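Local coordinates for protein probable porin (Pseudomonas aeruginosa, PDB 4FSO) that probably acts as a porin, an outer-membrane beta-barrel channel of the OprD family, at residues F112-F117 with S148-G153; V21-D26 with E394-A399; F307-E312 with D341-A346. One frame throughout, in Å; residues are numbered along the deposited sequence.

Contact 1: F112-F117 with S148-G153; sequences FSQTQF and SEEIAG. With C8E ((hydroxyethyloxy)tri(ethyloxy)octane), chain K; C8E ((hydroxyethyloxy)tri(ethyloxy)octane), chain J.
Glu150 reaches across to Ser113, Gln114 and Thr115, and its carboxylate does most of the joining. From CB the chain leaves with CG beside the backbone N, then bends at the next bond (chi2 -65°), which turns it back over the facing residues. CG passes 3.7 Å from Thr115 OG1, and CD comes to rest close to the backbone N of Gln114. At the tip the two oxygens divide the work. OE1 takes a hydrogen bond from Ser113 OG at 2.7 Å, received on its syn side. OE2 accepts two: the N-H of Gln114, also syn but 32° out of the carboxylate plane, and the hydroxyl of Thr115, whose OG1 lies 2.6 Å away on the anti lone pair. Bonds at both oxygens probably restrict the rotation of the carboxylate.

The residues it holds form a tight beta hairpin. Phe112 and Thr115 exchange two backbone hydrogen bonds, leaving Ser113 and Gln114 as the two-residue turn that joins strands 101-112 and 115-119 of the OprD-family barrel. Strand 144-148 runs antiparallel to the outgoing arm, with Thr115 and Ser148 as a non-hydrogen-bonded pair. Their side chains share a face of the sheet, and Ser148 OG donates to Thr115 OG1 at 2.8 Å, so that hydroxyl accepts from one side chain while donating to another. Beyond this pair, Glu149 N bonds to Gln114 O at 3.0 Å as the chain turns away from the strand.

Two bound detergent molecules border the contact. One tail brings its C4 within 3.4 Å of Phe112 CE1, in the plane of the ring at its edge. The other lies along Thr115 and Phe117, its ether O15 being 3.5 Å from Thr115 CG2.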
loop_
_atom_site.group_PDB
_atom_site.type_symbol
_atom_site.label_atom_id
_atom_site.label_comp_id
_atom_site.label_asym_id
_atom_site.label_seq_id
_atom_site.Cartn_x
_atom_site.Cartn_y
_atom_site.Cartn_z
ATOM N N PHE A 112 19.521 -12.538 -15.719
ATOM C CA PHE A 112 20.696 -12.333 -16.541
ATOM C C PHE A 112 21.005 -10.849 -16.516
ATOM O O PHE A 112 20.091 -10.018 -16.562
ATOM C CB PHE A 112 20.466 -12.771 -17.982
ATOM C CG PHE A 112 21.604 -12.412 -18.888
ATOM C CD1 PHE A 112 21.599 -11.223 -19.596
ATOM C CD2 PHE A 112 22.702 -13.243 -19.001
ATOM C CE1 PHE A 112 22.661 -10.874 -20.410
ATOM C CE2 PHE A 112 23.765 -12.903 -19.823
ATOM C CZ PHE A 112 23.744 -11.714 -20.525
ATOM N N SER A 113 22.289 -10.517 -16.452
ATOM C CA SER A 113 22.734 -9.128 -16.345
ATOM C C SER A 113 21.972 -8.359 -15.252
ATOM O O SER A 113 22.048 -8.711 -14.079
ATOM C CB SER A 113 22.634 -8.423 -17.703
ATOM O OG SER A 113 23.596 -7.386 -17.817
ATOM N N GLN A 114 21.237 -7.321 -15.640
ATOM C CA GLN A 114 20.439 -6.562 -14.678
ATOM C C GLN A 114 18.952 -6.762 -14.956
ATOM O O GLN A 114 18.135 -5.873 -14.736
ATOM C CB GLN A 114 20.792 -5.075 -14.732
ATOM C CG GLN A 114 22.283 -4.777 -14.737
ATOM C CD GLN A 114 22.969 -5.229 -13.469
ATOM O OE1 GLN A 114 22.387 -5.178 -12.387
ATOM N NE2 GLN A 114 24.209 -5.691 -13.595
ATOM N N THR A 115 18.608 -7.946 -15.437
ATOM C CA THR A 115 17.246 -8.238 -15.826
ATOM C C THR A 115 16.779 -9.515 -15.112
ATOM O O THR A 115 17.536 -10.481 -14.986
ATOM C CB THR A 115 17.174 -8.399 -17.365
ATOM O OG1 THR A 115 17.538 -7.163 -17.994
ATOM C CG2 THR A 115 15.782 -8.818 -17.828
ATOM N N GLN A 116 15.542 -9.516 -14.629
ATOM C CA GLN A 116 15.026 -10.676 -13.922
ATOM C C GLN A 116 13.551 -10.950 -14.213
ATOM O O GLN A 116 12.758 -10.032 -14.422
ATOM C CB GLN A 116 15.289 -10.546 -12.418
ATOM C CG GLN A 116 15.258 -9.120 -11.924
ATOM C CD GLN A 116 16.392 -8.804 -10.968
ATOM O OE1 GLN A 116 17.116 -7.817 -11.148
ATOM N NE2 GLN A 116 16.548 -9.632 -9.937
ATOM N N PHE A 117 13.199 -12.229 -14.250
ATOM C CA PHE A 117 11.839 -12.647 -14.544
ATOM C C PHE A 117 11.377 -13.536 -13.405
ATOM O O PHE A 117 12.173 -14.245 -12.812
ATOM C CB PHE A 117 11.778 -13.400 -15.890
ATOM C CG PHE A 117 10.418 -13.975 -16.205
ATOM C CD1 PHE A 117 9.363 -13.146 -16.574
ATOM C CD2 PHE A 117 10.188 -15.340 -16.116
ATOM C CE1 PHE A 117 8.104 -13.669 -16.850
ATOM C CE2 PHE A 117 8.934 -15.872 -16.390
ATOM C CZ PHE A 117 7.890 -15.032 -16.760
ATOM N N SER A 148 13.896 -4.849 -15.370
ATOM C CA SER A 148 15.150 -4.649 -16.095
ATOM C C SER A 148 15.740 -3.277 -15.815
ATOM O O SER A 148 15.035 -2.272 -15.876
ATOM C CB SER A 148 14.924 -4.822 -17.595
ATOM O OG SER A 148 16.154 -4.799 -18.278
ATOM N N GLU A 149 17.033 -3.238 -15.502
ATOM C CA GLU A 149 17.714 -1.983 -15.181
ATOM C C GLU A 149 19.135 -2.027 -15.739
ATOM O O GLU A 149 20.114 -1.844 -15.008
ATOM C CB GLU A 149 17.722 -1.720 -13.666
ATOM C CG GLU A 149 18.102 -0.278 -13.268
ATOM C CD GLU A 149 18.164 -0.027 -11.749
ATOM O OE1 GLU A 149 17.539 -0.785 -10.973
ATOM O OE2 GLU A 149 18.850 0.939 -11.337
ATOM N N GLU A 150 19.241 -2.286 -17.038
ATOM C CA GLU A 150 20.549 -2.424 -17.673
ATOM C C GLU A 150 21.268 -1.081 -17.729
ATOM O O GLU A 150 22.491 -1.012 -17.580
ATOM C CB GLU A 150 20.418 -3.061 -19.064
ATOM C CG GLU A 150 19.769 -4.454 -19.049
ATOM C CD GLU A 150 20.611 -5.517 -18.312
ATOM O OE1 GLU A 150 21.833 -5.310 -18.150
ATOM O OE2 GLU A 150 20.046 -6.560 -17.898
ATOM N N ILE A 151 20.494 -0.017 -17.925
ATOM C CA ILE A 151 21.013 1.331 -17.792
ATOM C C ILE A 151 20.724 1.821 -16.386
ATOM O O ILE A 151 19.562 1.963 -16.005
ATOM C CB ILE A 151 20.376 2.288 -18.804
ATOM C CG1 ILE A 151 20.488 1.713 -20.216
ATOM C CG2 ILE A 151 21.047 3.660 -18.723
ATOM C CD1 ILE A 151 20.023 2.661 -21.294
ATOM N N ALA A 152 21.779 2.064 -15.615
ATOM C CA ALA A 152 21.635 2.419 -14.201
ATOM C C ALA A 152 20.795 3.676 -14.001
ATOM O O ALA A 152 20.972 4.671 -14.702
ATOM C CB ALA A 152 22.992 2.583 -13.551
ATOM N N GLY A 153 19.876 3.616 -13.041
ATOM C CA GLY A 153 18.973 4.722 -12.777
ATOM C C GLY A 153 17.734 4.703 -13.653
ATOM O O GLY A 153 16.886 5.589 -13.563
HETATM C C2 C8E K . 24.077 -6.440 -21.710
HETATM C C3 C8E K . 22.656 -6.530 -22.292
HETATM C C4 C8E K . 21.981 -7.834 -21.856
HETATM C C5 C8E K . 20.522 -7.965 -22.287
HETATM C C6 C8E K . 19.657 -8.271 -21.058
HETATM C C7 C8E K . 18.189 -8.528 -21.393
HETATM C C1 C8E J . 4.097 -9.529 -18.893
HETATM C C2 C8E J . 5.332 -9.955 -18.091
HETATM C C3 C8E J . 6.115 -11.070 -18.797
HETATM C C4 C8E J . 6.910 -10.587 -20.019
HETATM C C5 C8E J . 7.485 -11.742 -20.847
HETATM C C6 C8E J . 9.005 -11.639 -20.966
HETATM C C7 C8E J . 9.681 -13.002 -20.847
HETATM C C8 C8E J . 11.194 -12.738 -20.849
HETATM O O9 C8E J . 11.927 -13.905 -20.498
HETATM C C10 C8E J . 12.690 -13.812 -19.292
HETATM C C11 C8E J . 14.155 -13.423 -19.560
HETATM O O12 C8E J . 14.969 -13.643 -18.410
HETATM C C13 C8E J . 16.109 -12.791 -18.354
HETATM C C14 C8E J . 16.723 -12.604 -19.738
HETATM O O15 C8E J . 17.023 -11.248 -19.991
#

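Contact 2: V21-D26 with E394-A399; sequences VYFNRD and EVRLIA
Phe23 and Glu394 both extend with CG anti to the backbone N (chi1 157° and 176°), while Arg396 sends its CG beside its own N; strand alternation puts the three residues on one face of the sheet, and these torsions then bring the Glu394 carboxylate and Arg396 CG alongside the Phe23 ring. The contact is the seam of the beta-barrel: strand 13-26, near the N-terminus, meets strand 392-404, near the C-terminus, and their pairing closes the cylinder. The two short strand segments run almost exactly antiparallel, with axes 4.6 Å apart. Tyr22 with Leu397 and Asn24 with Val395 are the hydrogen-bonded pairs, each joined by two backbone bonds of 2.7 to 2.8 Å between N and O. Val21 with Ile398, Phe23 with Arg396 and Arg25 with Glu394 are the non-hydrogen-bonded pairs between and beyond them.

On the face of Tyr22 and Leu397 the side chains lie side by side, the leucine CD1 resting 3.7 Å from Tyr22 CD2. The phenol oxygen bonds to Glu42 on the next strand.

The other face carries charge. Arg396 CG sits at the ring edge of Phe23, 4.0 Å from CD2, and Arg135, from a loop, makes a cation-pi contact with the same ring. With Arg377 also near Arg396, the cluster is rich in arginines, consistent with the basic channel lining known from this family. Glu394 links two of them and would probably offset part of their charge. Its OE2 forms a salt bridge to Arg396 NE at 2.9 Å and is also hydrogen-bonded by Gln303. Its OE1 stands over the flat face of the Arg25 guanidinium, 3.3 Å from NH1, a salt bridge of charge alone, since the oxygen sits well off the guanidinium plane.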
loop_
_atom_site.group_PDB
_atom_site.type_symbol
_atom_site.label_atom_id
_atom_site.label_comp_id
_atom_site.label_asym_id
_atom_site.label_seq_id
_atom_site.Cartn_x
_atom_site.Cartn_y
_atom_site.Cartn_z
ATOM N N VAL A 21 -2.179 -9.918 16.461
ATOM C CA VAL A 21 -2.997 -8.742 16.202
ATOM C C VAL A 21 -4.359 -8.756 16.889
ATOM O O VAL A 21 -5.170 -9.661 16.708
ATOM C CB VAL A 21 -3.161 -8.469 14.682
ATOM C CG1 VAL A 21 -3.559 -9.731 13.955
ATOM C CG2 VAL A 21 -4.189 -7.384 14.455
ATOM N N TYR A 22 -4.595 -7.737 17.695
ATOM C CA TYR A 22 -5.917 -7.536 18.250
ATOM C C TYR A 22 -6.511 -6.297 17.596
ATOM O O TYR A 22 -5.822 -5.295 17.368
ATOM C CB TYR A 22 -5.881 -7.417 19.775
ATOM C CG TYR A 22 -7.209 -6.997 20.339
ATOM C CD1 TYR A 22 -8.245 -7.918 20.484
ATOM C CD2 TYR A 22 -7.444 -5.672 20.704
ATOM C CE1 TYR A 22 -9.472 -7.538 20.984
ATOM C CE2 TYR A 22 -8.667 -5.282 21.203
ATOM C CZ TYR A 22 -9.679 -6.218 21.339
ATOM O OH TYR A 22 -10.900 -5.831 21.834
ATOM N N PHE A 23 -7.796 -6.384 17.286
ATOM C CA PHE A 23 -8.460 -5.390 16.461
ATOM C C PHE A 23 -9.842 -5.121 17.041
ATOM O O PHE A 23 -10.652 -6.038 17.207
ATOM C CB PHE A 23 -8.517 -5.917 15.028
ATOM C CG PHE A 23 -9.595 -5.318 14.181
ATOM C CD1 PHE A 23 -10.853 -5.906 14.118
ATOM C CD2 PHE A 23 -9.338 -4.204 13.392
ATOM C CE1 PHE A 23 -11.846 -5.374 13.324
ATOM C CE2 PHE A 23 -10.328 -3.667 12.587
ATOM C CZ PHE A 23 -11.583 -4.258 12.555
ATOM N N ASN A 24 -10.090 -3.865 17.387
ATOM C CA ASN A 24 -11.359 -3.469 17.983
ATOM C C ASN A 24 -11.992 -2.361 17.162
ATOM O O ASN A 24 -11.305 -1.428 16.774
ATOM C CB ASN A 24 -11.139 -2.993 19.419
ATOM C CG ASN A 24 -12.299 -2.178 19.947
ATOM O OD1 ASN A 24 -13.321 -2.723 20.331
ATOM N ND2 ASN A 24 -12.143 -0.862 19.961
ATOM N N ARG A 25 -13.287 -2.477 16.886
ATOM C CA ARG A 25 -14.025 -1.461 16.132
ATOM C C ARG A 25 -15.280 -1.020 16.883
ATOM O O ARG A 25 -16.065 -1.866 17.312
ATOM C CB ARG A 25 -14.445 -2.000 14.766
ATOM C CG ARG A 25 -13.541 -1.647 13.596
ATOM C CD ARG A 25 -14.317 -1.828 12.293
ATOM N NE ARG A 25 -13.526 -2.416 11.217
ATOM C CZ ARG A 25 -13.139 -1.765 10.121
ATOM N NH1 ARG A 25 -13.478 -0.490 9.939
ATOM N NH2 ARG A 25 -12.415 -2.397 9.199
ATOM N N ASP A 26 -15.475 0.295 17.028
ATOM C CA ASP A 26 -16.679 0.842 17.672
ATOM C C ASP A 26 -17.556 1.631 16.709
ATOM O O ASP A 26 -17.081 2.572 16.072
ATOM C CB ASP A 26 -16.314 1.745 18.854
ATOM C CG ASP A 26 -15.729 0.977 20.010
ATOM O OD1 ASP A 26 -15.975 -0.247 20.106
ATOM O OD2 ASP A 26 -15.023 1.602 20.827
ATOM N N GLU A 394 -11.548 2.817 15.836
ATOM C CA GLU A 394 -10.830 1.571 15.645
ATOM C C GLU A 394 -9.516 1.569 16.428
ATOM O O GLU A 394 -8.806 2.584 16.490
ATOM C CB GLU A 394 -10.603 1.315 14.157
ATOM C CG GLU A 394 -9.795 0.091 13.852
ATOM C CD GLU A 394 -9.634 -0.132 12.365
ATOM O OE1 GLU A 394 -10.675 -0.245 11.690
ATOM O OE2 GLU A 394 -8.476 -0.186 11.876
ATOM N N VAL A 395 -9.238 0.428 17.058
ATOM C CA VAL A 395 -7.972 0.184 17.739
ATOM C C VAL A 395 -7.347 -1.098 17.200
ATOM O O VAL A 395 -7.952 -2.171 17.286
ATOM C CB VAL A 395 -8.132 0.031 19.285
ATOM C CG1 VAL A 395 -6.848 -0.504 19.898
ATOM C CG2 VAL A 395 -8.491 1.347 19.942
ATOM N N ARG A 396 -6.145 -0.979 16.638
ATOM C CA ARG A 396 -5.348 -2.154 16.274
ATOM C C ARG A 396 -4.133 -2.241 17.180
ATOM O O ARG A 396 -3.345 -1.294 17.266
ATOM C CB ARG A 396 -4.876 -2.103 14.815
ATOM C CG ARG A 396 -5.990 -2.136 13.776
ATOM C CD ARG A 396 -5.419 -2.259 12.366
ATOM N NE ARG A 396 -6.453 -2.200 11.344
ATOM C CZ ARG A 396 -6.212 -1.958 10.059
ATOM N NH1 ARG A 396 -4.971 -1.745 9.642
ATOM N NH2 ARG A 396 -7.208 -1.921 9.187
ATOM N N LEU A 397 -3.998 -3.372 17.865
ATOM C CA LEU A 397 -2.799 -3.677 18.635
ATOM C C LEU A 397 -2.011 -4.726 17.880
ATOM O O LEU A 397 -2.530 -5.803 17.585
ATOM C CB LEU A 397 -3.185 -4.244 19.989
ATOM C CG LEU A 397 -3.845 -3.239 20.915
ATOM C CD1 LEU A 397 -4.473 -3.952 22.102
ATOM C CD2 LEU A 397 -2.790 -2.264 21.373
ATOM N N ILE A 398 -0.764 -4.433 17.545
ATOM C CA ILE A 398 -0.009 -5.432 16.797
ATOM C C ILE A 398 1.350 -5.788 17.396
ATOM O O ILE A 398 2.216 -4.924 17.590
ATOM C CB ILE A 398 0.175 -5.035 15.307
ATOM C CG1 ILE A 398 -1.154 -4.595 14.684
ATOM C CG2 ILE A 398 0.799 -6.189 14.524
ATOM C CD1 ILE A 398 -1.353 -3.088 14.651
ATOM N N ALA A 399 1.521 -7.071 17.682
ATOM C CA ALA A 399 2.824 -7.589 18.091
ATOM C C ALA A 399 3.399 -8.477 16.985
ATOM O O ALA A 399 2.755 -9.405 16.483
ATOM C CB ALA A 399 2.744 -8.339 19.437
#

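Contact 3: F307-E312 with D341-A346; sequences FANPEE and DHIRLA. With C8E ((hydroxyethyloxy)tri(ethyloxy)octane), chain G.
A type II beta turn running from Asn309 to Glu312 packs against the end of strand 331-344, where Pro310 and Glu311 meet Arg344 and Glu312 meets Ile343. Pro310 and Glu311 occupy the two corner positions, and Glu312 N closes the turn on Asn309 O. The corner carbonyl, Pro310 O, points at the strand and receives the backbone N-H of Arg344 at 3.1 Å, in a nearly straight bond of 170°.

Arg344 then bends at chi3 (55°), bringing its guanidinium back over the turn. One face of that group lies over Pro310 CB, and NH1 makes a salt bridge to Glu311 OE1; the carboxylate and guanidinium planes are nearly perpendicular, 82° apart, so the pairing is not a coplanar, bidentate one. NH2 also reaches Ala285 O in a weak bond.

Just past the turn the chain becomes strand 313-322, which pairs antiparallel with 331-344 in the barrel wall, so the turn marks where a long loop rejoins the barrel. Glu312 and Ile343 extend side by side in the same direction, and the isoleucine CD1 lies 3.3 Å from Glu312 OE2. Glu353 brings a second carboxylate close to OE2 and takes a weak bond from Asn309 ND2. The other oxygen, OE1, is held twice by one residue: Asn309 N, 3.1 Å away, is received on the anti lone pair of OE1, and Asn309 ND2 at 3.2 Å comes from the syn side. This ties the first residue of the turn to the last. The same asparagine packs its CB on Ile343 CG2 at 3.7 Å, and its side chain lies about 4 Å from a bound calcium ion.

At the far end His342 ND1 donates to Asp341 OD1 at 3.0 Å, from above the carboxylate plane, while a bound detergent chain runs beside that aspartate.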
loop_
_atom_site.group_PDB
_atom_site.type_symbol
_atom_site.label_atom_id
_atom_site.label_comp_id
_atom_site.label_asym_id
_atom_site.label_seq_id
_atom_site.Cartn_x
_atom_site.Cartn_y
_atom_site.Cartn_z
ATOM N N PHE A 307 -10.241 8.854 1.326
ATOM C CA PHE A 307 -10.543 10.197 0.822
ATOM C C PHE A 307 -10.522 10.286 -0.698
ATOM O O PHE A 307 -10.088 11.266 -1.281
ATOM C CB PHE A 307 -9.633 11.232 1.486
ATOM C CG PHE A 307 -9.852 11.318 2.953
ATOM C CD1 PHE A 307 -9.170 10.468 3.814
ATOM C CD2 PHE A 307 -10.796 12.207 3.473
ATOM C CE1 PHE A 307 -9.395 10.527 5.162
ATOM C CE2 PHE A 307 -11.031 12.285 4.831
ATOM C CZ PHE A 307 -10.327 11.438 5.680
ATOM N N ALA A 308 -11.028 9.242 -1.327
ATOM C CA ALA A 308 -10.911 9.089 -2.755
ATOM C C ALA A 308 -12.297 8.921 -3.353
ATOM O O ALA A 308 -12.440 8.350 -4.417
ATOM C CB ALA A 308 -10.021 7.898 -3.076
ATOM N N ASN A 309 -13.311 9.404 -2.636
ATOM C CA ASN A 309 -14.693 9.478 -3.111
ATOM C C ASN A 309 -14.866 10.506 -4.229
ATOM O O ASN A 309 -13.988 11.335 -4.428
ATOM C CB ASN A 309 -15.591 9.828 -1.955
ATOM C CG ASN A 309 -15.755 8.684 -1.004
ATOM O OD1 ASN A 309 -16.381 7.676 -1.340
ATOM N ND2 ASN A 309 -15.199 8.824 0.201
ATOM N N PRO A 310 -15.992 10.466 -4.969
ATOM C CA PRO A 310 -15.962 11.274 -6.194
ATOM C C PRO A 310 -15.858 12.775 -5.934
ATOM O O PRO A 310 -16.577 13.313 -5.086
ATOM C CB PRO A 310 -17.291 10.913 -6.890
ATOM C CG PRO A 310 -17.698 9.639 -6.311
ATOM C CD PRO A 310 -17.247 9.704 -4.870
ATOM N N GLU A 311 -14.939 13.424 -6.644
ATOM C CA GLU A 311 -14.814 14.876 -6.604
ATOM C C GLU A 311 -14.385 15.402 -5.253
ATOM O O GLU A 311 -14.526 16.593 -4.959
ATOM C CB GLU A 311 -16.107 15.563 -7.066
ATOM C CG GLU A 311 -15.998 16.125 -8.470
ATOM C CD GLU A 311 -17.320 16.119 -9.190
ATOM O OE1 GLU A 311 -18.315 15.684 -8.581
ATOM O OE2 GLU A 311 -17.371 16.538 -10.364
ATOM N N GLU A 312 -13.839 14.506 -4.441
ATOM C CA GLU A 312 -13.463 14.831 -3.077
ATOM C C GLU A 312 -12.162 15.650 -3.020
ATOM O O GLU A 312 -11.226 15.420 -3.785
ATOM C CB GLU A 312 -13.376 13.541 -2.261
ATOM C CG GLU A 312 -12.742 13.671 -0.878
ATOM C CD GLU A 312 -13.191 12.572 0.098
ATOM O OE1 GLU A 312 -13.446 11.430 -0.341
ATOM O OE2 GLU A 312 -13.304 12.857 1.315
ATOM N N ASP A 341 -13.924 17.345 2.049
ATOM C CA ASP A 341 -15.266 17.735 1.624
ATOM C C ASP A 341 -15.424 17.622 0.121
ATOM O O ASP A 341 -14.641 16.908 -0.542
ATOM C CB ASP A 341 -15.661 19.133 2.114
ATOM C CG ASP A 341 -14.600 20.190 1.838
ATOM O OD1 ASP A 341 -14.030 20.224 0.720
ATOM O OD2 ASP A 341 -14.349 21.004 2.759
ATOM N N HIS A 342 -16.445 18.312 -0.402
ATOM C CA HIS A 342 -16.745 18.313 -1.843
ATOM C C HIS A 342 -17.104 16.944 -2.411
ATOM O O HIS A 342 -16.944 16.716 -3.611
ATOM C CB HIS A 342 -15.578 18.881 -2.663
ATOM C CG HIS A 342 -15.622 20.361 -2.817
ATOM N ND1 HIS A 342 -15.327 21.223 -1.776
ATOM C CD2 HIS A 342 -15.956 21.134 -3.871
ATOM C CE1 HIS A 342 -15.463 22.467 -2.194
ATOM N NE2 HIS A 342 -15.843 22.443 -3.461
ATOM N N ILE A 343 -17.594 16.037 -1.573
ATOM C CA ILE A 343 -17.909 14.718 -2.076
ATOM C C ILE A 343 -19.247 14.778 -2.786
ATOM O O ILE A 343 -20.212 15.331 -2.266
ATOM C CB ILE A 343 -17.927 13.669 -0.971
ATOM C CG1 ILE A 343 -16.576 13.649 -0.245
ATOM C CG2 ILE A 343 -18.239 12.311 -1.555
ATOM C CD1 ILE A 343 -16.589 12.823 1.020
ATOM N N ARG A 344 -19.295 14.256 -4.004
ATOM C CA ARG A 344 -20.553 14.237 -4.719
ATOM C C ARG A 344 -21.263 12.945 -4.402
ATOM O O ARG A 344 -20.945 11.889 -4.954
ATOM C CB ARG A 344 -20.365 14.387 -6.225
ATOM C CG ARG A 344 -21.666 14.775 -6.938
ATOM C CD ARG A 344 -21.581 14.580 -8.445
ATOM N NE ARG A 344 -21.184 13.216 -8.790
ATOM C CZ ARG A 344 -20.118 12.911 -9.526
ATOM N NH1 ARG A 344 -19.350 13.877 -10.017
ATOM N NH2 ARG A 344 -19.824 11.642 -9.781
ATOM N N LEU A 345 -22.214 13.052 -3.484
ATOM C CA LEU A 345 -23.030 11.937 -3.051
ATOM C C LEU A 345 -24.049 11.596 -4.108
ATOM O O LEU A 345 -24.569 12.489 -4.768
ATOM C CB LEU A 345 -23.769 12.323 -1.775
ATOM C CG LEU A 345 -22.809 12.660 -0.640
ATOM C CD1 LEU A 345 -23.577 12.982 0.591
ATOM C CD2 LEU A 345 -21.849 11.481 -0.439
ATOM N N ALA A 346 -24.350 10.306 -4.249
ATOM C CA ALA A 346 -25.434 9.854 -5.123
ATOM C C ALA A 346 -26.727 10.637 -4.852
ATOM O O ALA A 346 -27.571 10.775 -5.730
ATOM C CB ALA A 346 -25.664 8.363 -4.947
HETATM C C1 C8E G . -1.519 27.226 4.109
HETATM C C2 C8E G . -2.646 26.609 3.283
HETATM C C3 C8E G . -3.294 25.391 3.949
HETATM C C4 C8E G . -4.713 25.153 3.427
HETATM C C5 C8E G . -5.028 23.697 3.073
HETATM C C6 C8E G . -4.933 23.412 1.577
HETATM C C7 C8E G . -5.939 22.357 1.141
HETATM C C8 C8E G . -7.015 23.001 0.271
HETATM O O9 C8E G . -7.983 22.040 -0.091
HETATM C C10 C8E G . -8.541 21.399 1.036
HETATM C C11 C8E G . -10.006 21.086 0.763
HETATM O O12 C8E G . -10.649 20.795 1.982
HETATM C C13 C8E G . -11.513 21.842 2.392
HETATM C C14 C8E G . -11.626 21.899 3.915
#

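How the contacts relate
All three contacts lie on one beta-barrel, contact 2 within its wall and contacts 1 and 3 where loops or turns meet its strands. Contact 2 joins the first and last strands, and the chain between its segments includes both of the others; contact 1 is finished before contact 3 begins. Contact 1 lies on the opposite side of the chain's centre from the other two, its centre about 41 Å from each of theirs. Contacts 2 and 3 are nearer neighbours, with centres about 28 Å apart and nearest atoms about 13 Å. Detergent touches contacts 1 and 3. In contact 2, the side chain of Val395 is about 11 Å from a bound detergent molecule.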